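Local coordinates for protein prolyl oligopeptidase (Novosphingobium capsulatum, PDB 1YR2) that probably hydrolyses oligopeptides on the carboxyl side of proline, and to some extent alanine, as a serine peptidase of the prolyl oligopeptidase (S9A) family, at residues T585-P589 against R642-P648; R566-E572 against D590-S596. One frame throughout, in Å; residues are numbered along the deposited sequence.

Interaction 1: residues T585-P589 against R642-P648; sequences TNQRP and RSGVDYP
Tyr647 reaches from the loop before strand 649-654 to the last turn of helix 576-587, and its side chain can be followed outward from CB, which sets the ring between Thr585 and Pro589. CD1 lies 4.0 Å from CB of Pro589, which sits over one face of the ring near the rim. The carbonyl oxygen of Thr585 lies above the same face. On the other flank CD2 meets the methyl CG2 of Thr585 at 3.8 Å; this methyl stands anti to the backbone N, while OG1, beside that N, turns back to the carbonyl of Ile581 in its own helix. Further out, CE2 lies 3.4 Å from OD1 of Asn586, which approaches at the ring edge and also flanks CZ. At the tip, OH donates to OD1 of Asn586 at 2.7 Å, with the amide and ring planes 60° apart and the hydroxyl tilted from the carbonyl plane. The same OH accepts from the backbone N of Arg642 at 3.0 Å, so a tyrosine suits the place by both giving and receiving. The Asn586 amide serves both ways too, its ND2 donating to Pro637 O.

Arg642 bends at chi3 (55°) and lays NH1 against the main-chain O of Asn586 at 2.9 Å. That bond is nearly straight, 171° at the hydrogen, and lies in both the carbonyl and guanidinium planes. Proline suits position 589, where the chain has left the helix: its compact ring packs on Tyr647 and Pro648. Pro589 CG presses on Val645 CG1 at a snug 3.5 Å. The cationic guanidinium thus meets the carbonyl-rich, partially negative C-terminal end of a helix, an arrangement likely to be electrostatically favourable, while the phenol ties loop and helix together by directional bonds beside the apolar packing of Pro589.

Interaction 2: residues R566-E572 against D590-S596; sequences RHGLAIE and DLFAAAS
Leu569 to Glu572 and Ala594 to Ser596 run as neighbouring parallel strands, their axes 4.8 Å apart and 11° from exact alignment, with Ile571 N donating to Ala594 O and Ile571 O accepting from Ser596 N. Just before the regular pairing, Ala593 N gives a 2.8 Å bond to Leu569 O.

On one side of the sheet Ile571 meets Phe592 almost at a right angle. Its CG1 takes the crowded position between backbone N and carbonyl carbon (chi1 49°), which, with the chain extended beyond CG1, carries CD1 over the centre of the ring in a CH-pi contact, 3.7 Å from the centroid and 7° off the normal. Its other branch, CG2, touches CD1 of Phe592 at 3.7 Å, so the beta-branched residue holds the ring with two arms. Leu591 CB covers the opposite ring face, and Leu569 CD2 lies 3.8 Å from Phe592 CD1, the two side chains pointing the same way. An alanine in place of Phe592 would probably open a gap between Leu591 and Ile571 and leave the isoleucine's CD1 without its aromatic platform. Ala595 is small enough for its CB to fit beside Ile571 CG1 beneath helix 576-587.

At the outer end, Arg566 directs NH1 and NH2 end-on to the single carbonyl oxygen of Asp590, each at 3.1 Å; NH2 also forms a long salt bridge to OD2 of that residue, whose carboxylate pairs with Arg588 as well. A water bridges Arg566 O, Leu569 N and Leu591 O where the strands have not yet paired. The parallel pair and helix 576-587 form a right-handed beta-alpha-beta crossover of the alpha/beta-hydrolase fold; strand 569-574 leads into a GxSxG sequence consistent with the nucleophile elbow of this family.

In the fold
Both contacts lie in the alpha/beta-hydrolase domain, on the same side of the chain's centre, with their own centres about 12 Å apart. Along the chain the segments alternate: 566-572, 585-589, 590-596, then 642-648. Helix 576-587 connects the two strands of interaction 2 and ends in interaction 1, whose loop runs directly into strand 649-654, next to strand 594-598 in the mixed sheet. The two contacts also meet, Pro648 CB lying 3.3 Å from Phe592 O and Thr585 OG1 packing on Ala595 CB. Three successive parallel strands and the helix following the probable nucleophile elbow are thereby joined, at the helix's far end from that elbow.

Interaction 1: residues T585-P589 against R642-P648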
ATOM      1  N   THR A 585      17.165 -19.319  -4.619  1.00 11.76           N
ATOM      2  CA  THR A 585      16.912 -20.731  -4.903  1.00 11.14           C
ATOM      3  C   THR A 585      18.173 -21.383  -5.544  1.00 11.22           C
ATOM      4  O   THR A 585      18.530 -22.481  -5.195  1.00 12.29           O
ATOM      5  CB  THR A 585      15.665 -20.923  -5.817  1.00 10.40           C
ATOM      6  OG1 THR A 585      14.435 -20.600  -5.120  1.00 12.23           O
ATOM      7  CG2 THR A 585      15.529 -22.383  -6.212  1.00 13.13           C
ATOM      8  N   ASN A 586      18.837 -20.691  -6.465  1.00 11.61           N
ATOM      9  CA  ASN A 586      20.103 -21.172  -7.035  1.00 11.44           C
ATOM     10  C   ASN A 586      21.199 -21.233  -6.003  1.00 12.86           C
ATOM     11  O   ASN A 586      21.995 -22.163  -6.028  1.00 13.72           O
ATOM     12  CB  ASN A 586      20.563 -20.289  -8.202  1.00 11.49           C
ATOM     13  CG  ASN A 586      19.746 -20.482  -9.435  1.00 11.65           C
ATOM     14  OD1 ASN A 586      19.176 -21.554  -9.630  1.00 11.05           O
ATOM     15  ND2 ASN A 586      19.668 -19.465 -10.279  1.00 10.10           N
ATOM     16  N   GLN A 587      21.283 -20.223  -5.125  1.00 12.65           N
ATOM     17  CA  GLN A 587      22.421 -20.086  -4.204  1.00 12.48           C
ATOM     18  C   GLN A 587      22.305 -21.041  -3.003  1.00 12.48           C
ATOM     19  O   GLN A 587      23.308 -21.643  -2.564  1.00 12.22           O
ATOM     20  CB  GLN A 587      22.594 -18.617  -3.760  1.00 12.84           C
ATOM     21  CG  GLN A 587      22.907 -17.683  -4.905  1.00 13.99           C
ATOM     22  CD  GLN A 587      23.060 -16.197  -4.507  1.00 16.03           C
ATOM     23  OE1 GLN A 587      22.980 -15.852  -3.337  1.00 17.67           O
ATOM     24  NE2 GLN A 587      23.313 -15.331  -5.500  1.00 15.41           N
ATOM     25  N   ARG A 588      21.080 -21.225  -2.502  1.00 11.92           N
ATOM     26  CA  ARG A 588      20.838 -22.042  -1.305  1.00 13.43           C
ATOM     27  C   ARG A 588      19.610 -22.924  -1.454  1.00 13.30           C
ATOM     28  O   ARG A 588      18.675 -22.840  -0.673  1.00 14.08           O
ATOM     29  CB  ARG A 588      20.714 -21.162  -0.068  1.00 12.89           C
ATOM     30  CG  ARG A 588      22.009 -20.519   0.338  1.00 15.31           C
ATOM     31  CD  ARG A 588      23.105 -21.468   0.750  1.00 16.13           C
ATOM     32  NE  ARG A 588      22.627 -22.378   1.782  1.00 16.90           N
ATOM     33  CZ  ARG A 588      22.570 -22.043   3.078  1.00 19.88           C
ATOM     34  NH1 ARG A 588      23.000 -20.868   3.484  1.00 20.35           N
ATOM     35  NH2 ARG A 588      22.115 -22.900   3.971  1.00 21.12           N
ATOM     36  N   PRO A 589      19.630 -23.812  -2.438  1.00 15.21           N
ATOM     37  CA  PRO A 589      18.502 -24.729  -2.673  1.00 15.01           C
ATOM     38  C   PRO A 589      18.244 -25.612  -1.460  1.00 16.92           C
ATOM     39  O   PRO A 589      17.090 -26.015  -1.233  1.00 17.83           O
ATOM     40  CB  PRO A 589      18.944 -25.552  -3.873  1.00 14.59           C
ATOM     41  CG  PRO A 589      20.423 -25.386  -3.938  1.00 14.35           C
ATOM     42  CD  PRO A 589      20.723 -24.017  -3.394  1.00 15.06           C
ATOM     43  N   ARG A 642      21.996 -24.934 -11.195  1.00 16.43           N
ATOM     44  CA  ARG A 642      23.139 -25.805 -10.869  1.00 17.98           C
ATOM     45  C   ARG A 642      22.809 -27.268 -10.923  1.00 19.47           C
ATOM     46  O   ARG A 642      22.161 -27.810 -10.002  1.00 20.11           O
ATOM     47  CB  ARG A 642      23.612 -25.540  -9.450  1.00 18.04           C
ATOM     48  CG  ARG A 642      24.015 -24.114  -9.210  1.00 19.78           C
ATOM     49  CD  ARG A 642      23.952 -23.758  -7.775  1.00 23.72           C
ATOM     50  NE  ARG A 642      24.756 -24.684  -7.005  1.00 23.92           N
ATOM     51  CZ  ARG A 642      24.750 -24.762  -5.675  1.00 24.95           C
ATOM     52  NH1 ARG A 642      23.958 -23.981  -4.935  1.00 20.51           N
ATOM     53  NH2 ARG A 642      25.534 -25.656  -5.084  1.00 23.83           N
ATOM     54  N   SER A 643      23.281 -27.974 -11.931  1.00 20.14           N
ATOM     55  CA  SER A 643      22.956 -29.396 -11.959  1.00 20.27           C
ATOM     56  C   SER A 643      23.751 -30.180 -10.917  1.00 18.98           C
ATOM     57  O   SER A 643      24.805 -29.761 -10.436  1.00 18.33           O
ATOM     58  CB  SER A 643      23.068 -29.962 -13.369  1.00 22.35           C
ATOM     59  OG  SER A 643      24.413 -29.832 -13.797  1.00 24.82           O
ATOM     60  N   GLY A 644      23.180 -31.299 -10.527  1.00 17.49           N
ATOM     61  CA  GLY A 644      23.737 -32.160  -9.515  1.00 18.25           C
ATOM     62  C   GLY A 644      23.291 -31.878  -8.096  1.00 18.50           C
ATOM     63  O   GLY A 644      23.706 -32.564  -7.196  1.00 19.09           O
ATOM     64  N   VAL A 645      22.434 -30.876  -7.911  1.00 17.44           N
ATOM     65  CA  VAL A 645      22.040 -30.401  -6.599  1.00 18.16           C
ATOM     66  C   VAL A 645      20.519 -30.529  -6.538  1.00 16.38           C
ATOM     67  O   VAL A 645      19.872 -30.120  -7.476  1.00 16.09           O
ATOM     68  CB  VAL A 645      22.506 -28.913  -6.517  1.00 18.42           C
ATOM     69  CG1 VAL A 645      21.877 -28.185  -5.422  1.00 21.43           C
ATOM     70  CG2 VAL A 645      24.067 -28.872  -6.386  1.00 21.13           C
ATOM     71  N   ASP A 646      19.958 -31.073  -5.457  1.00 15.86           N
ATOM     72  CA  ASP A 646      18.505 -31.141  -5.297  1.00 15.28           C
ATOM     73  C   ASP A 646      17.891 -29.746  -4.998  1.00 14.13           C
ATOM     74  O   ASP A 646      18.233 -29.081  -4.011  1.00 13.69           O
ATOM     75  CB  ASP A 646      18.088 -32.121  -4.196  1.00 15.91           C
ATOM     76  CG  ASP A 646      18.345 -33.605  -4.571  1.00 19.05           C
ATOM     77  OD1 ASP A 646      18.412 -33.992  -5.760  1.00 20.64           O
ATOM     78  OD2 ASP A 646      18.471 -34.460  -3.698  1.00 24.77           O
ATOM     79  N   TYR A 647      16.964 -29.341  -5.855  1.00 12.88           N
ATOM     80  CA  TYR A 647      16.293 -28.064  -5.741  1.00 12.22           C
ATOM     81  C   TYR A 647      14.992 -28.254  -4.969  1.00 12.56           C
ATOM     82  O   TYR A 647      14.414 -29.334  -4.950  1.00 12.67           O
ATOM     83  CB  TYR A 647      15.988 -27.483  -7.147  1.00 12.35           C
ATOM     84  CG  TYR A 647      17.095 -26.561  -7.679  1.00 12.55           C
ATOM     85  CD1 TYR A 647      18.452 -26.934  -7.623  1.00 12.80           C
ATOM     86  CD2 TYR A 647      16.797 -25.324  -8.188  1.00 12.54           C
ATOM     87  CE1 TYR A 647      19.438 -26.105  -8.098  1.00 12.66           C
ATOM     88  CE2 TYR A 647      17.811 -24.460  -8.663  1.00 11.46           C
ATOM     89  CZ  TYR A 647      19.098 -24.876  -8.647  1.00 11.95           C
ATOM     90  OH  TYR A 647      20.063 -24.005  -9.066  1.00 12.41           O
ATOM     91  N   PRO A 648      14.490 -27.174  -4.401  1.00 12.60           N
ATOM     92  CA  PRO A 648      13.156 -27.198  -3.825  1.00 12.52           C
ATOM     93  C   PRO A 648      12.095 -27.485  -4.892  1.00 12.40           C
ATOM     94  O   PRO A 648      12.335 -27.419  -6.114  1.00 13.83           O
ATOM     95  CB  PRO A 648      12.968 -25.779  -3.291  1.00 12.49           C
ATOM     96  CG  PRO A 648      14.164 -25.021  -3.618  1.00 14.38           C
ATOM     97  CD  PRO A 648      15.109 -25.834  -4.364  1.00 11.05           C
TER

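Interaction 2: residues R566-E572 against D590-S596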
ATOM      1  N   ARG A 566      13.496 -27.230  10.010  1.00 14.37           N
ATOM      2  CA  ARG A 566      14.570 -27.284   9.025  1.00 15.35           C
ATOM      3  C   ARG A 566      14.074 -27.458   7.586  1.00 14.86           C
ATOM      4  O   ARG A 566      14.579 -26.802   6.657  1.00 13.24           O
ATOM      5  CB  ARG A 566      15.553 -28.416   9.381  1.00 16.61           C
ATOM      6  CG  ARG A 566      16.749 -28.547   8.460  1.00 20.10           C
ATOM      7  CD  ARG A 566      17.555 -27.282   8.366  1.00 25.23           C
ATOM      8  NE  ARG A 566      18.573 -27.317   7.326  1.00 27.56           N
ATOM      9  CZ  ARG A 566      18.398 -26.996   6.047  1.00 29.01           C
ATOM     10  NH1 ARG A 566      17.209 -26.610   5.581  1.00 25.05           N
ATOM     11  NH2 ARG A 566      19.436 -27.092   5.219  1.00 29.06           N
ATOM     12  N   HIS A 567      13.098 -28.341   7.395  1.00 14.59           N
ATOM     13  CA  HIS A 567      12.576 -28.624   6.061  1.00 15.83           C
ATOM     14  C   HIS A 567      11.162 -28.075   5.846  1.00 14.99           C
ATOM     15  O   HIS A 567      10.440 -28.569   5.006  1.00 16.06           O
ATOM     16  CB  HIS A 567      12.675 -30.152   5.760  1.00 16.68           C
ATOM     17  CG  HIS A 567      14.080 -30.659   5.800  1.00 19.72           C
ATOM     18  ND1 HIS A 567      15.064 -30.183   4.948  1.00 23.64           N
ATOM     19  CD2 HIS A 567      14.694 -31.513   6.651  1.00 22.02           C
ATOM     20  CE1 HIS A 567      16.212 -30.774   5.245  1.00 25.01           C
ATOM     21  NE2 HIS A 567      16.018 -31.569   6.282  1.00 23.63           N
ATOM     22  N   GLY A 568      10.808 -27.019   6.572  1.00 14.83           N
ATOM     23  CA  GLY A 568       9.485 -26.418   6.492  1.00 14.40           C
ATOM     24  C   GLY A 568       9.447 -24.974   6.025  1.00 13.02           C
ATOM     25  O   GLY A 568       8.462 -24.301   6.289  1.00 11.84           O
ATOM     26  N   LEU A 569      10.482 -24.497   5.359  1.00 12.69           N
ATOM     27  CA  LEU A 569      10.494 -23.120   4.849  1.00 12.72           C
ATOM     28  C   LEU A 569      10.088 -23.004   3.377  1.00 12.98           C
ATOM     29  O   LEU A 569      10.681 -23.642   2.487  1.00 14.41           O
ATOM     30  CB  LEU A 569      11.894 -22.508   5.054  1.00 13.26           C
ATOM     31  CG  LEU A 569      12.064 -21.042   4.720  1.00 11.71           C
ATOM     32  CD1 LEU A 569      11.098 -20.148   5.465  1.00 11.20           C
ATOM     33  CD2 LEU A 569      13.486 -20.654   5.008  1.00 13.05           C
ATOM     34  N   ALA A 570       9.061 -22.216   3.109  1.00 12.24           N
ATOM     35  CA  ALA A 570       8.664 -21.854   1.749  1.00 11.75           C
ATOM     36  C   ALA A 570       8.904 -20.366   1.529  1.00 12.26           C
ATOM     37  O   ALA A 570       8.761 -19.563   2.451  1.00 12.63           O
ATOM     38  CB  ALA A 570       7.197 -22.146   1.516  1.00 11.65           C
ATOM     39  N   ILE A 571       9.213 -19.978   0.283  1.00 12.22           N
ATOM     40  CA  ILE A 571       9.463 -18.568  -0.014  1.00 11.67           C
ATOM     41  C   ILE A 571       8.634 -18.126  -1.196  1.00 13.50           C
ATOM     42  O   ILE A 571       8.374 -18.907  -2.100  1.00 11.48           O
ATOM     43  CB  ILE A 571      10.957 -18.304  -0.289  1.00 12.26           C
ATOM     44  CG1 ILE A 571      11.541 -19.319  -1.303  1.00 12.04           C
ATOM     45  CG2 ILE A 571      11.706 -18.364   0.998  1.00 13.71           C
ATOM     46  CD1 ILE A 571      12.969 -18.981  -1.794  1.00 14.24           C
ATOM     47  N   GLU A 572       8.185 -16.874  -1.176  1.00 13.24           N
ATOM     48  CA  GLU A 572       7.362 -16.336  -2.265  1.00 15.14           C
ATOM     49  C   GLU A 572       7.851 -14.917  -2.512  1.00 14.10           C
ATOM     50  O   GLU A 572       8.291 -14.228  -1.581  1.00 13.07           O
ATOM     51  CB  GLU A 572       5.885 -16.324  -1.831  1.00 17.11           C
ATOM     52  CG  GLU A 572       4.916 -16.028  -2.966  1.00 27.51           C
ATOM     53  CD  GLU A 572       3.404 -16.142  -2.620  1.00 31.74           C
ATOM     54  OE1 GLU A 572       3.009 -16.820  -1.641  1.00 35.18           O
ATOM     55  OE2 GLU A 572       2.597 -15.510  -3.349  1.00 40.53           O
ATOM     56  N   ASP A 590      19.280 -25.877  -0.664  1.00 16.61           N
ATOM     57  CA  ASP A 590      19.132 -26.677   0.567  1.00 17.24           C
ATOM     58  C   ASP A 590      18.330 -26.016   1.673  1.00 17.05           C
ATOM     59  O   ASP A 590      17.852 -26.696   2.573  1.00 15.94           O
ATOM     60  CB  ASP A 590      20.507 -27.028   1.157  1.00 17.11           C
ATOM     61  CG  ASP A 590      21.299 -25.784   1.519  1.00 19.96           C
ATOM     62  OD1 ASP A 590      21.456 -24.877   0.650  1.00 19.68           O
ATOM     63  OD2 ASP A 590      21.780 -25.595   2.642  1.00 25.15           O
ATOM     64  N   LEU A 591      18.181 -24.694   1.626  1.00 16.19           N
ATOM     65  CA  LEU A 591      17.477 -23.973   2.686  1.00 15.79           C
ATOM     66  C   LEU A 591      15.948 -23.991   2.596  1.00 14.76           C
ATOM     67  O   LEU A 591      15.270 -23.764   3.610  1.00 14.35           O
ATOM     68  CB  LEU A 591      17.996 -22.546   2.721  1.00 16.44           C
ATOM     69  CG  LEU A 591      17.730 -21.575   3.866  1.00 16.75           C
ATOM     70  CD1 LEU A 591      18.016 -22.169   5.266  1.00 18.64           C
ATOM     71  CD2 LEU A 591      18.613 -20.332   3.586  1.00 15.93           C
ATOM     72  N   PHE A 592      15.410 -24.239   1.397  1.00 15.00           N
ATOM     73  CA  PHE A 592      13.988 -24.033   1.074  1.00 14.43           C
ATOM     74  C   PHE A 592      13.328 -25.339   0.672  1.00 14.20           C
ATOM     75  O   PHE A 592      13.841 -26.087  -0.152  1.00 14.53           O
ATOM     76  CB  PHE A 592      13.828 -22.992  -0.065  1.00 14.12           C
ATOM     77  CG  PHE A 592      14.621 -21.735   0.187  1.00 13.53           C
ATOM     78  CD1 PHE A 592      14.311 -20.926   1.260  1.00 14.33           C
ATOM     79  CD2 PHE A 592      15.735 -21.418  -0.582  1.00 15.91           C
ATOM     80  CE1 PHE A 592      15.062 -19.782   1.540  1.00 13.56           C
ATOM     81  CE2 PHE A 592      16.490 -20.269  -0.311  1.00 14.81           C
ATOM     82  CZ  PHE A 592      16.139 -19.449   0.756  1.00 14.10           C
ATOM     83  N   ALA A 593      12.186 -25.623   1.266  1.00 14.80           N
ATOM     84  CA  ALA A 593      11.413 -26.791   0.859  1.00 13.63           C
ATOM     85  C   ALA A 593      10.668 -26.528  -0.423  1.00 13.96           C
ATOM     86  O   ALA A 593      10.470 -27.453  -1.233  1.00 12.99           O
ATOM     87  CB  ALA A 593      10.461 -27.194   1.940  1.00 14.35           C
ATOM     88  N   ALA A 594      10.216 -25.289  -0.598  1.00 13.07           N
ATOM     89  CA  ALA A 594       9.461 -24.942  -1.788  1.00 12.62           C
ATOM     90  C   ALA A 594       9.601 -23.474  -2.069  1.00 12.86           C
ATOM     91  O   ALA A 594       9.865 -22.727  -1.180  1.00 12.23           O
ATOM     92  CB  ALA A 594       8.020 -25.305  -1.616  1.00 13.32           C
ATOM     93  N   ALA A 595       9.380 -23.067  -3.323  1.00 12.73           N
ATOM     94  CA  ALA A 595       9.466 -21.675  -3.737  1.00 11.54           C
ATOM     95  C   ALA A 595       8.454 -21.365  -4.827  1.00 11.76           C
ATOM     96  O   ALA A 595       8.161 -22.226  -5.670  1.00 11.70           O
ATOM     97  CB  ALA A 595      10.851 -21.366  -4.280  1.00 11.20           C
ATOM     98  N   SER A 596       7.921 -20.133  -4.822  1.00 11.68           N
ATOM     99  CA  SER A 596       7.009 -19.706  -5.878  1.00 12.41           C
ATOM    100  C   SER A 596       7.363 -18.275  -6.296  1.00 13.44           C
ATOM    101  O   SER A 596       6.953 -17.299  -5.638  1.00 12.26           O
ATOM    102  CB  SER A 596       5.552 -19.796  -5.422  1.00 13.31           C
ATOM    103  OG  SER A 596       4.686 -19.659  -6.548  1.00 12.94           O
TER
HETATM  104  O   HOH W   1      13.308 -25.720   4.373  1.00 22.42           O